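Extracellular ligand-binding receptor (Rhodopseudomonas palustris, PDB 3SG0) probably captures small aromatic acids such as benzoylformate in the periplasm for uptake, as a solute-binding protein of the leucine-binding protein family. Local coordinates at residues S314-E319 with L350-G355; K113-T118 with A338-Q343; I124-M129 with V136-P141. All coordinates share one frame; numbering follows the deposited sequence. Where two conformers were deposited one is given.

In the fold
The three contacts lie in one lobe, their centres 13 to 14 Å apart. Contacts 2 and 3 share its six-stranded sheet: strand 116-118 of contact 2 lies parallel to strand 136-138 of contact 3, an edge strand of that sheet, and Arg341 O of contact 2 takes a hydrogen bond from Tyr137 OH of contact 3. Contact 1 sits on helix 306-328, whose Leu317 touches both Met117 and Val139. Along the chain, contact 3 is nested inside the long loop that contact 2 closes, and contacts 1 and 2 cross, since helix 334-344 falls between the two segments of contact 1. C-terminal segments thus return to build the lobe begun by N-terminal strands, and contact 3 reaches the ligand pocket.

Contact 1. Residues S314-E319 with L350-G355; sequences SMTLVE and LALNNG
A tight beta hairpin, strands 350-352 and 355-357, lies against helix 306-328 here, with Leu350 and Leu352 facing Thr316 and Leu317. Over the short segments, helix and strand axes run roughly antiparallel, at 150°, and approach to 10.1 Å. The closest touch is methyl on methyl: Leu317 CD2 meets Leu350 CD2 at 3.6 Å, the two side chains passing at a slant. From the preceding residue, Thr316 CG2 rests 3.9 Å from Leu352 CD2, and the two side chains lie alongside, pointing opposite ways. The threonine presents its methyl because CG2 stands anti to the backbone N (chi1 -63° for OG1), which leaves OG1 beside that N to bond Trp312 O within the helix. The hairpin turn is type I, from Leu352 to Gly355, closed by Leu352 N to Gly355 O (2.8 Å) and by Gly355 N to Leu352 O (3.1 Å). Its two asparagines, Asn353 and Asn354, each give ND2 to a different carboxylate oxygen of Asp313, pinning the turn to the helix. Thr316 and Glu319 also belong, with Arg290, to a 3-hydroxypyruvate site, empty in this chain. It is a helix-to-hairpin packing within a periplasmic binding protein lobe, apolar across the interface, with polar anchoring to Asp313 at the turn.

Contact 2. Residues K113-T118 with A338-Q343; sequences KTPLMT and AAIRDQ
The pyrrolidine ring of Pro115, puckered at CG, meets helix 334-344 through that corner, which stands 4.0 Å from Ile340 CG2 and equally 4.0 Å from Arg341 N. The flat guanidinium of Arg341 turns away from the proline and is held by polar partners round its rim. There NH2 forms a salt bridge to Asp342 OD1 at 2.9 Å; the oxygen offers its anti lone pair and sits 17° out of the guanidinium plane. NH1 reaches Glu345 in a second salt bridge and Lys134 O in a hydrogen bond. Asp342 in the helix and Glu345 just beyond its end probably share the charge. The proline meets the backbone N and CB of Arg341 and not its charged end, with Pro115 CG 4.2 Å from Arg341 CB. Ile340 crosses the ring at about a right angle; with CG2 anti to the backbone N, its branch methyl meets the proline, and the side chain also packs on Val92 and Ala325. Two residues before Pro115, Lys113 takes positive phi in a Schellman motif ending helix 99-111, and its carbonyl accepts a bond from Arg337. The chain thus enters strand 116-118 by a helix-to-strand connection of an alpha/beta sandwich, with helix 334-344 packed over it.

Contact 3. Residues I124-M129 with V136-P141; sequences ILVAPM and VYKVVP
Val126 and Val136 make the tightest touch, CG1 to CG1 at 3.6 Å, their side chains crossing at a slant. The same Val126 methyl also lies 3.8 Å from Lys138 CB, and its partner CG2 touches Lys138 CD at 3.9 Å, so one valine straddles the root and middle of the lysine. From the neighbouring residue, Leu125 CD1 reaches Lys138 CE at 4.1 Å, the two side chains crossing at about a right angle. Val136 CG1 further packs 3.9 Å from Leu125 O, a buried carbonyl oxygen with no polar partner anywhere in the model.

The lysine chain runs out fully extended, from CG anti to the backbone N (chi1 179°) as far as CE, and bends only at the last torsion (chi4 -70°). The methylenes therefore serve as an apolar rod against which Leu125 and Val126 pack, while the ammonium is delivered to a cluster of oxygens. NZ bonds Val140 O at 2.8 Å, lying above the carbonyl plane (38° out of it), and also Ala121 O and Asn142 OD1. Three acceptors thus grip the buried amine. Two of these acceptors belong to residues of the pocket: Val140 touches the bound benzoylformate and Ala121 is part of its binding site, so the lysine ties together backbone at the pocket wall. Leu125 packs on Thr99, another residue of that site.

Farther out, Tyr137 faces the other way: its ring stacks with His364, whose ND1 bonds Val136 O, and its OH bonds Arg341 O of helix 334-344. Asn365 ND2 bonds both Lys138 O and Val140 O. Loop 124-129 lies over strand 136-138 at the sheet margin, with helix 99-111 meeting Leu125, strand 116-118 alongside, and helix 306-328 meeting Val139 and Val140.

Contact 1. Residues S314-E319 with L350-G355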
loop_
_atom_site.group_PDB
_atom_site.type_symbol
_atom_site.label_atom_id
_atom_site.label_comp_id
_atom_site.label_asym_id
_atom_site.label_seq_id
_atom_site.Cartn_x
_atom_site.Cartn_y
_atom_site.Cartn_z
ATOM N N SER A 314 -3.154 4.298 -9.091
ATOM C CA SER A 314 -3.110 3.233 -10.093
ATOM C C SER A 314 -3.827 3.680 -11.360
ATOM O O SER A 314 -3.351 3.449 -12.477
ATOM C CB SER A 314 -3.755 1.948 -9.569
ATOM O OG SER A 314 -3.019 1.383 -8.498
HETATM N N MSE A 315 -4.995 4.293 -11.186
HETATM C CA MSE A 315 -5.742 4.796 -12.332
HETATM C C MSE A 315 -5.072 5.977 -13.011
HETATM O O MSE A 315 -5.275 6.178 -14.205
HETATM C CB MSE A 315 -7.191 5.110 -11.957
HETATM C CG MSE A 315 -8.055 3.856 -11.932
HETATM SE SE MSE A 315 -8.082 2.828 -13.630
HETATM C CE MSE A 315 -8.616 4.222 -14.865
ATOM N N THR A 316 -4.268 6.758 -12.293
ATOM C CA THR A 316 -3.494 7.807 -12.960
ATOM C C THR A 316 -2.572 7.178 -14.002
ATOM O O THR A 316 -2.500 7.631 -15.151
ATOM C CB THR A 316 -2.681 8.627 -11.956
ATOM O OG1 THR A 316 -3.587 9.291 -11.066
ATOM C CG2 THR A 316 -1.804 9.654 -12.669
ATOM N N LEU A 317 -1.873 6.117 -13.612
ATOM C CA LEU A 317 -0.995 5.431 -14.551
ATOM C C LEU A 317 -1.770 4.843 -15.725
ATOM O O LEU A 317 -1.345 4.950 -16.878
ATOM C CB LEU A 317 -0.211 4.321 -13.853
ATOM C CG LEU A 317 0.866 4.784 -12.877
ATOM C CD1 LEU A 317 1.406 3.606 -12.095
ATOM C CD2 LEU A 317 1.996 5.488 -13.605
ATOM N N VAL A 318 -2.889 4.195 -15.443
ATOM C CA VAL A 318 -3.678 3.584 -16.503
ATOM C C VAL A 318 -4.221 4.651 -17.452
ATOM O O VAL A 318 -4.128 4.520 -18.679
ATOM C CB VAL A 318 -4.820 2.742 -15.915
ATOM C CG1 VAL A 318 -5.753 2.259 -16.999
ATOM C CG2 VAL A 318 -4.248 1.557 -15.151
ATOM N N GLU A 319 -4.791 5.705 -16.885
ATOM C CA GLU A 319 -5.333 6.796 -17.677
ATOM C C GLU A 319 -4.265 7.413 -18.569
ATOM O O GLU A 319 -4.539 7.761 -19.723
ATOM C CB GLU A 319 -5.948 7.858 -16.759
ATOM C CG GLU A 319 -6.566 9.045 -17.469
ATOM C CD GLU A 319 -7.273 9.984 -16.506
ATOM O OE1 GLU A 319 -6.781 10.150 -15.369
ATOM O OE2 GLU A 319 -8.321 10.553 -16.881
ATOM N N LEU A 350 6.860 11.175 -12.716
ATOM C CA LEU A 350 5.456 11.401 -12.395
ATOM C C LEU A 350 5.241 11.533 -10.900
ATOM O O LEU A 350 5.480 10.583 -10.150
ATOM C CB LEU A 350 4.615 10.249 -12.943
ATOM C CG LEU A 350 3.110 10.338 -12.694
ATOM C CD1 LEU A 350 2.496 11.562 -13.364
ATOM C CD2 LEU A 350 2.423 9.059 -13.155
ATOM N N ALA A 351 4.778 12.695 -10.457
ATOM C CA ALA A 351 4.430 12.870 -9.056
ATOM C C ALA A 351 3.084 12.216 -8.789
ATOM O O ALA A 351 2.057 12.660 -9.306
ATOM C CB ALA A 351 4.386 14.350 -8.695
ATOM N N LEU A 352 3.104 11.147 -8.004
ATOM C CA LEU A 352 1.894 10.490 -7.523
ATOM C C LEU A 352 1.735 10.821 -6.048
ATOM O O LEU A 352 2.665 11.306 -5.410
ATOM C CB LEU A 352 2.026 8.969 -7.691
ATOM C CG LEU A 352 2.091 8.444 -9.128
ATOM C CD1 LEU A 352 2.343 6.955 -9.138
ATOM C CD2 LEU A 352 0.807 8.777 -9.896
ATOM N N ASN A 353 0.568 10.536 -5.486
ATOM C CA ASN A 353 0.395 10.667 -4.045
ATOM C C ASN A 353 1.338 9.769 -3.265
ATOM O O ASN A 353 1.712 10.061 -2.128
ATOM C CB ASN A 353 -1.046 10.382 -3.675
ATOM C CG ASN A 353 -1.953 11.496 -4.099
ATOM O OD1 ASN A 353 -2.074 12.496 -3.390
ATOM N ND2 ASN A 353 -2.561 11.371 -5.275
ATOM N N ASN A 354 1.736 8.669 -3.902
ATOM C CA ASN A 354 2.643 7.706 -3.311
ATOM C C ASN A 354 4.117 8.078 -3.433
ATOM O O ASN A 354 4.957 7.427 -2.812
ATOM C CB ASN A 354 2.390 6.319 -3.922
ATOM C CG ASN A 354 1.312 5.552 -3.187
ATOM O OD1 ASN A 354 1.573 4.979 -2.131
ATOM N ND2 ASN A 354 0.103 5.522 -3.736
ATOM N N GLY A 355 4.440 9.097 -4.226
ATOM C CA GLY A 355 5.827 9.500 -4.403
ATOM C C GLY A 355 6.142 9.837 -5.842
ATOM O O GLY A 355 5.254 9.862 -6.698
#

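Contact 2. Residues K113-T118 with A338-Q343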
loop_
_atom_site.group_PDB
_atom_site.type_symbol
_atom_site.label_atom_id
_atom_site.label_comp_id
_atom_site.label_asym_id
_atom_site.label_seq_id
_atom_site.Cartn_x
_atom_site.Cartn_y
_atom_site.Cartn_z
ATOM N N LYS A 113 -2.477 -12.377 -19.833
ATOM C CA LYS A 113 -1.854 -11.263 -20.550
ATOM C C LYS A 113 -2.637 -9.975 -20.321
ATOM O O LYS A 113 -3.013 -9.261 -21.258
ATOM C CB LYS A 113 -1.677 -11.590 -22.036
ATOM C CG LYS A 113 -0.821 -12.829 -22.266
ATOM C CD LYS A 113 -0.641 -13.132 -23.746
ATOM C CE LYS A 113 0.054 -14.469 -23.943
ATOM N NZ LYS A 113 1.269 -14.584 -23.089
ATOM N N THR A 114 -2.861 -9.689 -19.043
ATOM C CA THR A 114 -3.594 -8.512 -18.614
ATOM C C THR A 114 -2.788 -7.789 -17.544
ATOM O O THR A 114 -2.349 -8.409 -16.579
ATOM C CB THR A 114 -4.956 -8.936 -18.042
ATOM O OG1 THR A 114 -5.690 -9.638 -19.047
ATOM C CG2 THR A 114 -5.774 -7.740 -17.575
ATOM N N PRO A 115 -2.573 -6.476 -17.707
ATOM C CA PRO A 115 -1.841 -5.757 -16.663
ATOM C C PRO A 115 -2.594 -5.788 -15.337
ATOM O O PRO A 115 -3.827 -5.664 -15.296
ATOM C CB PRO A 115 -1.777 -4.311 -17.172
ATOM C CG PRO A 115 -2.232 -4.334 -18.558
ATOM C CD PRO A 115 -2.950 -5.613 -18.838
ATOM N N LEU A 116 -1.837 -5.951 -14.259
ATOM C CA LEU A 116 -2.341 -5.958 -12.893
ATOM C C LEU A 116 -1.730 -4.788 -12.145
ATOM O O LEU A 116 -0.507 -4.710 -12.026
ATOM C CB LEU A 116 -1.949 -7.256 -12.176
ATOM C CG LEU A 116 -2.261 -7.310 -10.675
ATOM C CD1 LEU A 116 -3.756 -7.274 -10.414
ATOM C CD2 LEU A 116 -1.637 -8.533 -10.026
HETATM N N MSE A 117 -2.571 -3.883 -11.650
HETATM C CA MSE A 117 -2.120 -2.797 -10.787
HETATM C C MSE A 117 -2.388 -3.244 -9.354
HETATM O O MSE A 117 -3.532 -3.185 -8.893
HETATM C CB MSE A 117 -2.885 -1.505 -11.074
HETATM C CG MSE A 117 -3.098 -1.201 -12.546
HETATM SE SE MSE A 117 -1.500 -0.990 -13.598
HETATM C CE MSE A 117 -0.823 0.632 -12.729
ATOM N N THR A 118 -1.379 -3.742 -8.648
ATOM C CA THR A 118 -1.629 -4.166 -7.281
ATOM C C THR A 118 -1.674 -2.963 -6.352
ATOM O O THR A 118 -0.979 -1.973 -6.587
ATOM C CB THR A 118 -0.606 -5.210 -6.799
ATOM O OG1 THR A 118 -0.994 -5.668 -5.501
ATOM C CG2 THR A 118 0.807 -4.651 -6.710
ATOM N N ALA A 338 -1.813 -5.394 -24.062
ATOM C CA ALA A 338 -0.361 -5.432 -24.190
ATOM C C ALA A 338 0.191 -4.024 -24.369
ATOM O O ALA A 338 1.263 -3.702 -23.867
ATOM C CB ALA A 338 0.062 -6.334 -25.349
ATOM N N ALA A 339 -0.536 -3.180 -25.103
ATOM C CA ALA A 339 -0.104 -1.805 -25.302
ATOM C C ALA A 339 -0.134 -1.039 -23.983
ATOM O O ALA A 339 0.757 -0.250 -23.697
ATOM C CB ALA A 339 -0.960 -1.114 -26.356
ATOM N N ILE A 340 -1.162 -1.263 -23.168
ATOM C CA ILE A 340 -1.170 -0.649 -21.843
ATOM C C ILE A 340 0.046 -1.095 -21.030
ATOM O O ILE A 340 0.722 -0.275 -20.411
ATOM C CB ILE A 340 -2.467 -0.948 -21.077
ATOM C CG1 ILE A 340 -3.654 -0.284 -21.782
ATOM C CG2 ILE A 340 -2.358 -0.452 -19.636
ATOM C CD1 ILE A 340 -4.989 -0.615 -21.169
ATOM N N ARG A 341 0.309 -2.399 -21.025
ATOM C CA ARG A 341 1.459 -2.923 -20.296
ATOM C C ARG A 341 2.754 -2.259 -20.773
ATOM O O ARG A 341 3.598 -1.866 -19.961
ATOM C CB ARG A 341 1.549 -4.446 -20.455
ATOM C CG ARG A 341 2.492 -5.132 -19.448
ATOM C CD ARG A 341 3.368 -6.223 -20.080
ATOM N NE ARG A 341 4.306 -5.630 -21.024
ATOM C CZ ARG A 341 5.450 -5.044 -20.685
ATOM N NH1 ARG A 341 5.854 -5.036 -19.420
ATOM N NH2 ARG A 341 6.218 -4.486 -21.617
ATOM N N ASP A 342 2.920 -2.155 -22.090
ATOM C CA ASP A 342 4.107 -1.528 -22.675
ATOM C C ASP A 342 4.228 -0.062 -22.279
ATOM O O ASP A 342 5.321 0.439 -22.016
ATOM C CB ASP A 342 4.069 -1.598 -24.212
ATOM C CG ASP A 342 4.283 -3.000 -24.767
ATOM O OD1 ASP A 342 4.831 -3.874 -24.071
ATOM O OD2 ASP A 342 3.923 -3.224 -25.945
ATOM N N GLN A 343 3.103 0.641 -22.267
ATOM C CA GLN A 343 3.130 2.075 -22.037
ATOM C C GLN A 343 3.398 2.446 -20.577
ATOM O O GLN A 343 4.126 3.403 -20.303
ATOM C CB GLN A 343 1.823 2.706 -22.516
ATOM C CG GLN A 343 1.641 2.679 -24.026
ATOM C CD GLN A 343 2.786 3.355 -24.760
ATOM O OE1 GLN A 343 3.116 4.509 -24.483
ATOM N NE2 GLN A 343 3.415 2.631 -25.684
#

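Contact 3. Residues I124-M129 with V136-P141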
loop_
_atom_site.group_PDB
_atom_site.type_symbol
_atom_site.label_atom_id
_atom_site.label_comp_id
_atom_site.label_asym_id
_atom_site.label_seq_id
_atom_site.Cartn_x
_atom_site.Cartn_y
_atom_site.Cartn_z
ATOM N N ILE A 124 8.040 -8.090 -2.881
ATOM C CA ILE A 124 7.962 -9.337 -3.635
ATOM C C ILE A 124 6.853 -9.318 -4.694
ATOM O O ILE A 124 6.851 -10.130 -5.623
ATOM C CB ILE A 124 7.799 -10.538 -2.667
ATOM C CG1 ILE A 124 7.998 -11.871 -3.383
ATOM C CG2 ILE A 124 6.450 -10.514 -1.979
ATOM C CD1 ILE A 124 8.088 -13.043 -2.432
ATOM N N LEU A 125 5.899 -8.403 -4.556
ATOM C CA LEU A 125 4.839 -8.311 -5.555
ATOM C C LEU A 125 5.361 -7.949 -6.948
ATOM O O LEU A 125 4.753 -8.338 -7.946
ATOM C CB LEU A 125 3.753 -7.341 -5.106
ATOM C CG LEU A 125 3.002 -7.787 -3.842
ATOM C CD1 LEU A 125 2.176 -6.647 -3.277
ATOM C CD2 LEU A 125 2.135 -9.004 -4.130
ATOM N N VAL A 126 6.473 -7.209 -7.024
ATOM C CA VAL A 126 7.018 -6.819 -8.331
ATOM C C VAL A 126 8.522 -6.990 -8.483
ATOM O O VAL A 126 9.048 -6.772 -9.579
ATOM C CB VAL A 126 6.684 -5.352 -8.714
ATOM C CG1 VAL A 126 5.192 -5.179 -8.903
ATOM C CG2 VAL A 126 7.257 -4.356 -7.698
ATOM N N ALA A 127 9.223 -7.354 -7.414
ATOM C CA ALA A 127 10.685 -7.375 -7.428
ATOM C C ALA A 127 11.201 -8.657 -6.802
ATOM O O ALA A 127 10.601 -9.172 -5.861
ATOM C CB ALA A 127 11.235 -6.184 -6.658
ATOM N N PRO A 128 12.306 -9.200 -7.329
ATOM C CA PRO A 128 12.951 -8.776 -8.575
ATOM C C PRO A 128 12.049 -9.064 -9.769
ATOM O O PRO A 128 11.140 -9.894 -9.687
ATOM C CB PRO A 128 14.194 -9.665 -8.637
ATOM C CG PRO A 128 13.794 -10.890 -7.886
ATOM C CD PRO A 128 12.956 -10.392 -6.753
HETATM N N MSE A 129 12.304 -8.395 -10.877
HETATM C CA MSE A 129 11.538 -8.625 -12.086
HETATM C C MSE A 129 11.642 -10.083 -12.531
HETATM O O MSE A 129 12.664 -10.753 -12.337
HETATM C CB MSE A 129 12.049 -7.687 -13.176
HETATM C CG MSE A 129 11.304 -7.755 -14.502
HETATM SE SE MSE A 129 9.367 -7.532 -14.361
HETATM C CE MSE A 129 9.361 -5.894 -13.322
ATOM N N VAL A 136 2.793 -6.729 -13.954
ATOM C CA VAL A 136 2.332 -6.159 -12.694
ATOM C C VAL A 136 2.976 -4.804 -12.431
ATOM O O VAL A 136 4.187 -4.642 -12.619
ATOM C CB VAL A 136 2.674 -7.114 -11.525
ATOM C CG1 VAL A 136 2.107 -6.597 -10.200
ATOM C CG2 VAL A 136 2.156 -8.506 -11.823
ATOM N N TYR A 137 2.171 -3.837 -11.996
ATOM C CA TYR A 137 2.660 -2.522 -11.581
ATOM C C TYR A 137 2.178 -2.245 -10.171
ATOM O O TYR A 137 1.203 -2.851 -9.710
ATOM C CB TYR A 137 2.203 -1.437 -12.562
ATOM C CG TYR A 137 2.829 -1.635 -13.910
ATOM C CD1 TYR A 137 4.119 -1.192 -14.161
ATOM C CD2 TYR A 137 2.165 -2.323 -14.917
ATOM C CE1 TYR A 137 4.713 -1.393 -15.387
ATOM C CE2 TYR A 137 2.763 -2.544 -16.144
ATOM C CZ TYR A 137 4.041 -2.077 -16.367
ATOM O OH TYR A 137 4.676 -2.282 -17.575
ATOM N N LYS A 138 2.835 -1.314 -9.490
ATOM C CA LYS A 138 2.636 -1.181 -8.055
ATOM C C LYS A 138 2.898 0.240 -7.584
ATOM O O LYS A 138 4.050 0.660 -7.480
ATOM C CB LYS A 138 3.589 -2.156 -7.356
ATOM C CG LYS A 138 3.545 -2.151 -5.847
ATOM C CD LYS A 138 4.434 -3.260 -5.293
ATOM C CE LYS A 138 4.453 -3.294 -3.787
ATOM N NZ LYS A 138 5.166 -2.115 -3.232
ATOM N N VAL A 139 1.835 0.973 -7.271
ATOM C CA VAL A 139 1.999 2.363 -6.854
ATOM C C VAL A 139 2.438 2.568 -5.409
ATOM O O VAL A 139 3.003 3.621 -5.104
ATOM C CB VAL A 139 0.745 3.221 -7.127
ATOM C CG1 VAL A 139 0.468 3.292 -8.621
ATOM C CG2 VAL A 139 -0.463 2.739 -6.323
ATOM N N VAL A 140 2.193 1.623 -4.503
ATOM C CA VAL A 140 2.653 1.811 -3.124
ATOM C C VAL A 140 4.152 1.552 -3.109
ATOM O O VAL A 140 4.596 0.557 -3.664
ATOM C CB VAL A 140 1.946 0.841 -2.161
ATOM C CG1 VAL A 140 2.537 0.958 -0.763
ATOM C CG2 VAL A 140 0.452 1.118 -2.132
ATOM N N PRO A 141 4.956 2.439 -2.494
ATOM C CA PRO A 141 6.397 2.149 -2.483
ATOM C C PRO A 141 6.733 0.816 -1.829
ATOM O O PRO A 141 6.155 0.438 -0.811
ATOM C CB PRO A 141 6.974 3.319 -1.680
ATOM C CG PRO A 141 6.003 4.441 -1.937
ATOM C CD PRO A 141 4.663 3.753 -1.892
#